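Local coordinates for structural polyprotein, VP2 (Israeli acute paralysis virus, PDB 5CDD) that probably serves as a structural building block of the virion shell, being the VP2 capsid piece of a longer polyprotein, at residues V77-N82 with V122-Q127; M91-S96 with L157-I162. All blocks are in the same frame, centred on the assembly; numbering follows the deposited sequence.

From the N terminus, the first of the four segments to appear is 77-82, at the end of strand 68-81; a short loop then leads into strand 90-97, which holds 91-96. The chain comes next to 122-127, where contact 1 closes a loop of 39 residues, and finally to 157-162, where contact 2 closes one of 60. Because the segments alternate, the two loops cross rather than nest. Contact 2 joins neighbouring strands inside the four-stranded sheet, whereas contact 1 spans the gap between that sheet and the one containing strand 68-81. They meet where strand 121-125 lies beside strand 90-97: the backbones of Leu124 and Val122 probably hydrogen-bond to those of Met91 and Leu93, and Leu79 packs on Leu93 across the core.

Contact 1: residues V77-N82 with V122-Q127; sequences VKLVLN and VELDFQ
Leu79 and Leu81 reach across the interior of a jelly-roll beta sandwich to Leu124 in the facing sheet and Phe126 just past the end of its strand. Strands 77-81 and 122-125 run nearly parallel, with axes 9.5 Å apart and an angle of 10°, so side chains rather than backbone bonds join them. Leucine suits such an interior, since its branched end fills apolar space and needs no polar partner. Leu124 holds CG anti to its backbone N (chi1 177°), which turns its two methyls to different partners: CD2 meets Leu79 CD1 at 3.9 Å, the side chains approaching at a slant, while CD1 lies 4.1 Å from Leu81 CD2. Leu81 crosses Phe126 at about a right angle and puts CD2 at the edge of the ring, close to its plane and 3.5 Å from Phe126 CD1. Leu81 CD1 also touches the ring, 3.6 Å from Phe126 CD1. Strand 179-186 lines the same core through Val181 beside Leu79. Asp125 points away from strand 77-81, and its OD2 forms a salt bridge with Arg90. Its other oxygen closes an Asx turn as the strand ends: Asp125 OD1 accepts from Gln127 N at 2.9 Å.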
loop_
_atom_site.group_PDB
_atom_site.type_symbol
_atom_site.label_atom_id
_atom_site.label_comp_id
_atom_site.label_asym_id
_atom_site.label_seq_id
_atom_site.Cartn_x
_atom_site.Cartn_y
_atom_site.Cartn_z
ATOM N N VAL C 77 35.183 -30.631 -40.275
ATOM C CA VAL C 77 36.542 -31.095 -40.529
ATOM C C VAL C 77 36.785 -32.487 -39.962
ATOM O O VAL C 77 36.323 -32.814 -38.867
ATOM C CB VAL C 77 37.585 -30.137 -39.917
ATOM C CG1 VAL C 77 38.987 -30.623 -40.236
ATOM C CG2 VAL C 77 37.375 -28.730 -40.447
ATOM N N LYS C 78 37.513 -33.303 -40.716
ATOM C CA LYS C 78 37.838 -34.655 -40.284
ATOM C C LYS C 78 39.245 -35.032 -40.720
ATOM O O LYS C 78 39.600 -34.896 -41.891
ATOM C CB LYS C 78 36.842 -35.664 -40.856
ATOM C CG LYS C 78 37.117 -37.091 -40.413
ATOM C CD LYS C 78 36.028 -38.040 -40.864
ATOM C CE LYS C 78 36.262 -39.436 -40.307
ATOM N NZ LYS C 78 35.157 -40.371 -40.662
ATOM N N LEU C 79 40.046 -35.495 -39.768
ATOM C CA LEU C 79 41.412 -35.903 -40.058
ATOM C C LEU C 79 41.513 -37.416 -39.953
ATOM O O LEU C 79 41.241 -37.987 -38.900
ATOM C CB LEU C 79 42.389 -35.270 -39.064
ATOM C CG LEU C 79 42.446 -33.747 -38.956
ATOM C CD1 LEU C 79 43.534 -33.362 -37.969
ATOM C CD2 LEU C 79 42.724 -33.133 -40.314
ATOM N N VAL C 80 41.890 -38.064 -41.051
ATOM C CA VAL C 80 42.045 -39.511 -41.052
ATOM C C VAL C 80 43.535 -39.811 -40.950
ATOM O O VAL C 80 44.308 -39.522 -41.864
ATOM C CB VAL C 80 41.480 -40.145 -42.333
ATOM C CG1 VAL C 80 41.689 -41.649 -42.300
ATOM C CG2 VAL C 80 39.998 -39.821 -42.457
ATOM N N LEU C 81 43.927 -40.386 -39.820
ATOM C CA LEU C 81 45.322 -40.706 -39.565
ATOM C C LEU C 81 45.719 -42.101 -40.037
ATOM O O LEU C 81 44.955 -43.060 -39.918
ATOM C CB LEU C 81 45.609 -40.562 -38.071
ATOM C CG LEU C 81 47.061 -40.727 -37.622
ATOM C CD1 LEU C 81 47.929 -39.664 -38.278
ATOM C CD2 LEU C 81 47.129 -40.614 -36.109
ATOM N N ASN C 82 46.931 -42.197 -40.571
ATOM C CA ASN C 82 47.473 -43.454 -41.069
ATOM C C ASN C 82 48.923 -43.573 -40.610
ATOM O O ASN C 82 49.839 -43.294 -41.373
ATOM C CB ASN C 82 47.408 -43.473 -42.599
ATOM C CG ASN C 82 48.096 -44.683 -43.198
ATOM O OD1 ASN C 82 47.810 -45.821 -42.825
ATOM N ND2 ASN C 82 49.006 -44.443 -44.138
ATOM N N VAL C 122 40.901 -29.834 -30.984
ATOM C CA VAL C 122 40.872 -31.246 -30.637
ATOM C C VAL C 122 42.277 -31.839 -30.764
ATOM O O VAL C 122 43.059 -31.424 -31.619
ATOM C CB VAL C 122 39.887 -32.010 -31.559
ATOM C CG1 VAL C 122 40.291 -31.834 -33.011
ATOM C CG2 VAL C 122 39.852 -33.479 -31.186
ATOM N N GLU C 123 42.591 -32.798 -29.897
ATOM C CA GLU C 123 43.894 -33.460 -29.897
ATOM C C GLU C 123 43.939 -34.627 -30.875
ATOM O O GLU C 123 42.908 -35.191 -31.239
ATOM C CB GLU C 123 44.230 -33.986 -28.501
ATOM C CG GLU C 123 44.588 -32.930 -27.478
ATOM C CD GLU C 123 44.831 -33.531 -26.107
ATOM O OE1 GLU C 123 43.860 -34.010 -25.486
ATOM O OE2 GLU C 123 45.994 -33.536 -25.652
ATOM N N LEU C 124 45.150 -34.990 -31.281
ATOM C CA LEU C 124 45.354 -36.089 -32.213
ATOM C C LEU C 124 46.610 -36.870 -31.833
ATOM O O LEU C 124 47.723 -36.373 -31.991
ATOM C CB LEU C 124 45.494 -35.542 -33.634
ATOM C CG LEU C 124 45.780 -36.551 -34.748
ATOM C CD1 LEU C 124 44.636 -37.551 -34.857
ATOM C CD2 LEU C 124 45.967 -35.809 -36.061
ATOM N N ASP C 125 46.426 -38.085 -31.322
ATOM C CA ASP C 125 47.551 -38.931 -30.932
ATOM C C ASP C 125 47.743 -39.985 -32.015
ATOM O O ASP C 125 46.804 -40.703 -32.360
ATOM C CB ASP C 125 47.271 -39.610 -29.588
ATOM C CG ASP C 125 48.496 -40.307 -29.017
ATOM O OD1 ASP C 125 49.081 -41.163 -29.714
ATOM O OD2 ASP C 125 48.876 -40.002 -27.866
ATOM N N PHE C 126 48.959 -40.081 -32.548
ATOM C CA PHE C 126 49.258 -41.033 -33.612
ATOM C C PHE C 126 49.011 -42.498 -33.275
ATOM O O PHE C 126 48.619 -43.280 -34.142
ATOM C CB PHE C 126 50.706 -40.870 -34.080
ATOM C CG PHE C 126 51.007 -39.519 -34.661
ATOM C CD1 PHE C 126 50.060 -38.851 -35.432
ATOM C CD2 PHE C 126 52.247 -38.924 -34.463
ATOM C CE1 PHE C 126 50.345 -37.609 -35.997
ATOM C CE2 PHE C 126 52.544 -37.684 -35.025
ATOM C CZ PHE C 126 51.591 -37.026 -35.794
ATOM N N GLN C 127 49.234 -42.873 -32.021
ATOM C CA GLN C 127 49.043 -44.257 -31.612
ATOM C C GLN C 127 47.698 -44.533 -30.945
ATOM O O GLN C 127 47.455 -45.644 -30.476
ATOM C CB GLN C 127 50.177 -44.680 -30.676
ATOM C CG GLN C 127 51.063 -45.794 -31.225
ATOM C CD GLN C 127 51.710 -45.437 -32.553
ATOM O OE1 GLN C 127 51.033 -45.304 -33.574
ATOM N NE2 GLN C 127 53.026 -45.277 -32.541
#

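Contact 2: residues M91-S96 with L157-I162; sequences MYLAYS and LYLFPI
The rings of Tyr92, Phe160 and Tyr158 stand on one face of this antiparallel strand pair; that of Tyr95 starts from the other, with Met91, Leu93 and the puckered Pro161 ring. Tyr95 CB touches Leu157 CD1 at 4.0 Å, but its ring leads away from strand 157-161 and its OH hydrogen-bonds Trp192 of a neighbouring subunit. Ile162 CD1 packs against Tyr92 CB at 3.8 Å, and the Tyr92 hydroxyl bonds to the backbone oxygen of Tyr119. The Tyr158 ring meets that of Tyr45, planes about 60° apart. Ala94, paired with Tyr158, adds little bulk among these aromatics. Met91 bends at chi3 (103°), bringing CE 3.5 Å from Pro161 CG. Proline fits here because a non-hydrogen-bonded pair asks for no N-H across the strands. Leu93, with CG anti to its N (chi1 -178°), directs CD1 to Leu157 CD1 at 3.8 Å and to Leu159 CD1 at 4.1 Å, an apolar surface continuing onto Val77 of the facing sheet. Reciprocal backbone bonds fix the register at Tyr92 with Phe160 and Ala94 with Tyr158; Tyr158 N reaches Ala94 O at 2.9 Å, almost in line with the carbonyl. Strands 47-51 and 121-125 flank the pair, giving the C-H-E-F sheet of the picornavirus-like capsid jelly roll.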
loop_
_atom_site.group_PDB
_atom_site.type_symbol
_atom_site.label_atom_id
_atom_site.label_comp_id
_atom_site.label_asym_id
_atom_site.label_seq_id
_atom_site.Cartn_x
_atom_site.Cartn_y
_atom_site.Cartn_z
ATOM N N MET C 91 49.272 -34.017 -31.793
ATOM C CA MET C 91 49.082 -32.679 -32.342
ATOM C C MET C 91 47.778 -32.047 -31.874
ATOM O O MET C 91 46.961 -32.695 -31.219
ATOM C CB MET C 91 49.096 -32.738 -33.868
ATOM C CG MET C 91 50.226 -33.576 -34.421
ATOM S SD MET C 91 50.467 -33.328 -36.175
ATOM C CE MET C 91 51.905 -32.263 -36.140
ATOM N N TYR C 92 47.585 -30.779 -32.220
ATOM C CA TYR C 92 46.382 -30.061 -31.827
ATOM C C TYR C 92 45.782 -29.299 -33.005
ATOM O O TYR C 92 46.453 -28.481 -33.636
ATOM C CB TYR C 92 46.704 -29.084 -30.694
ATOM C CG TYR C 92 45.488 -28.527 -29.986
ATOM C CD1 TYR C 92 44.597 -29.371 -29.324
ATOM C CD2 TYR C 92 45.238 -27.154 -29.958
ATOM C CE1 TYR C 92 43.487 -28.864 -28.648
ATOM C CE2 TYR C 92 44.130 -26.635 -29.286
ATOM C CZ TYR C 92 43.260 -27.496 -28.633
ATOM O OH TYR C 92 42.168 -26.993 -27.960
ATOM N N LEU C 93 44.518 -29.583 -33.299
ATOM C CA LEU C 93 43.816 -28.917 -34.388
ATOM C C LEU C 93 42.872 -27.888 -33.776
ATOM O O LEU C 93 41.887 -28.248 -33.131
ATOM C CB LEU C 93 43.014 -29.933 -35.204
ATOM C CG LEU C 93 42.261 -29.388 -36.424
ATOM C CD1 LEU C 93 43.253 -28.897 -37.471
ATOM C CD2 LEU C 93 41.377 -30.480 -37.004
ATOM N N ALA C 94 43.177 -26.609 -33.975
ATOM C CA ALA C 94 42.352 -25.540 -33.427
ATOM C C ALA C 94 41.998 -24.501 -34.484
ATOM O O ALA C 94 42.663 -24.406 -35.514
ATOM C CB ALA C 94 43.078 -24.872 -32.268
ATOM N N TYR C 95 40.947 -23.728 -34.226
ATOM C CA TYR C 95 40.524 -22.689 -35.157
ATOM C C TYR C 95 40.453 -21.343 -34.444
ATOM O O TYR C 95 40.319 -21.285 -33.221
ATOM C CB TYR C 95 39.168 -23.043 -35.785
ATOM C CG TYR C 95 37.969 -22.929 -34.868
ATOM C CD1 TYR C 95 37.409 -21.687 -34.568
ATOM C CD2 TYR C 95 37.377 -24.067 -34.321
ATOM C CE1 TYR C 95 36.287 -21.578 -33.749
ATOM C CE2 TYR C 95 36.256 -23.972 -33.499
ATOM C CZ TYR C 95 35.715 -22.724 -33.219
ATOM O OH TYR C 95 34.604 -22.621 -32.414
ATOM N N SER C 96 40.551 -20.266 -35.215
ATOM C CA SER C 96 40.517 -18.919 -34.661
ATOM C C SER C 96 39.756 -17.956 -35.570
ATOM O O SER C 96 40.238 -17.588 -36.640
ATOM C CB SER C 96 41.948 -18.415 -34.456
ATOM O OG SER C 96 41.962 -17.091 -33.955
ATOM N N LEU C 157 41.981 -22.087 -39.734
ATOM C CA LEU C 157 42.195 -23.399 -39.139
ATOM C C LEU C 157 43.690 -23.698 -39.097
ATOM O O LEU C 157 44.402 -23.468 -40.074
ATOM C CB LEU C 157 41.464 -24.470 -39.949
ATOM C CG LEU C 157 41.501 -25.893 -39.389
ATOM C CD1 LEU C 157 40.962 -25.903 -37.967
ATOM C CD2 LEU C 157 40.682 -26.808 -40.280
ATOM N N TYR C 158 44.161 -24.212 -37.965
ATOM C CA TYR C 158 45.578 -24.519 -37.796
ATOM C C TYR C 158 45.830 -25.923 -37.249
ATOM O O TYR C 158 45.016 -26.469 -36.503
ATOM C CB TYR C 158 46.219 -23.500 -36.848
ATOM C CG TYR C 158 46.271 -22.081 -37.374
ATOM C CD1 TYR C 158 47.153 -21.727 -38.392
ATOM C CD2 TYR C 158 45.439 -21.091 -36.849
ATOM C CE1 TYR C 158 47.210 -20.421 -38.877
ATOM C CE2 TYR C 158 45.485 -19.782 -37.327
ATOM C CZ TYR C 158 46.374 -19.454 -38.341
ATOM O OH TYR C 158 46.428 -18.163 -38.822
ATOM N N LEU C 159 46.969 -26.498 -37.631
ATOM C CA LEU C 159 47.378 -27.821 -37.166
ATOM C C LEU C 159 48.758 -27.662 -36.528
ATOM O O LEU C 159 49.761 -27.507 -37.225
ATOM C CB LEU C 159 47.449 -28.810 -38.332
ATOM C CG LEU C 159 47.858 -30.240 -37.967
ATOM C CD1 LEU C 159 46.881 -30.823 -36.959
ATOM C CD2 LEU C 159 47.898 -31.093 -39.221
ATOM N N PHE C 160 48.793 -27.693 -35.199
ATOM C CA PHE C 160 50.033 -27.521 -34.449
ATOM C C PHE C 160 50.556 -28.809 -33.822
ATOM O O PHE C 160 49.782 -29.681 -33.426
ATOM C CB PHE C 160 49.824 -26.509 -33.320
ATOM C CG PHE C 160 49.431 -25.137 -33.782
ATOM C CD1 PHE C 160 50.358 -24.301 -34.397
ATOM C CD2 PHE C 160 48.139 -24.664 -33.567
ATOM C CE1 PHE C 160 50.005 -23.009 -34.788
ATOM C CE2 PHE C 160 47.776 -23.378 -33.953
ATOM C CZ PHE C 160 48.711 -22.547 -34.564
ATOM N N PRO C 161 51.889 -28.945 -33.735
ATOM C CA PRO C 161 52.505 -30.133 -33.136
ATOM C C PRO C 161 52.741 -29.836 -31.651
ATOM O O PRO C 161 53.568 -28.989 -31.314
ATOM C CB PRO C 161 53.829 -30.269 -33.897
ATOM C CG PRO C 161 53.655 -29.397 -35.124
ATOM C CD PRO C 161 52.862 -28.247 -34.590
ATOM N N ILE C 162 52.014 -30.510 -30.766
ATOM C CA ILE C 162 52.192 -30.282 -29.334
ATOM C C ILE C 162 53.555 -30.798 -28.891
ATOM O O ILE C 162 54.311 -30.094 -28.222
ATOM C CB ILE C 162 51.101 -30.991 -28.506
ATOM C CG1 ILE C 162 49.730 -30.396 -28.833
ATOM C CG2 ILE C 162 51.400 -30.849 -27.019
ATOM C CD1 ILE C 162 48.581 -31.069 -28.111
#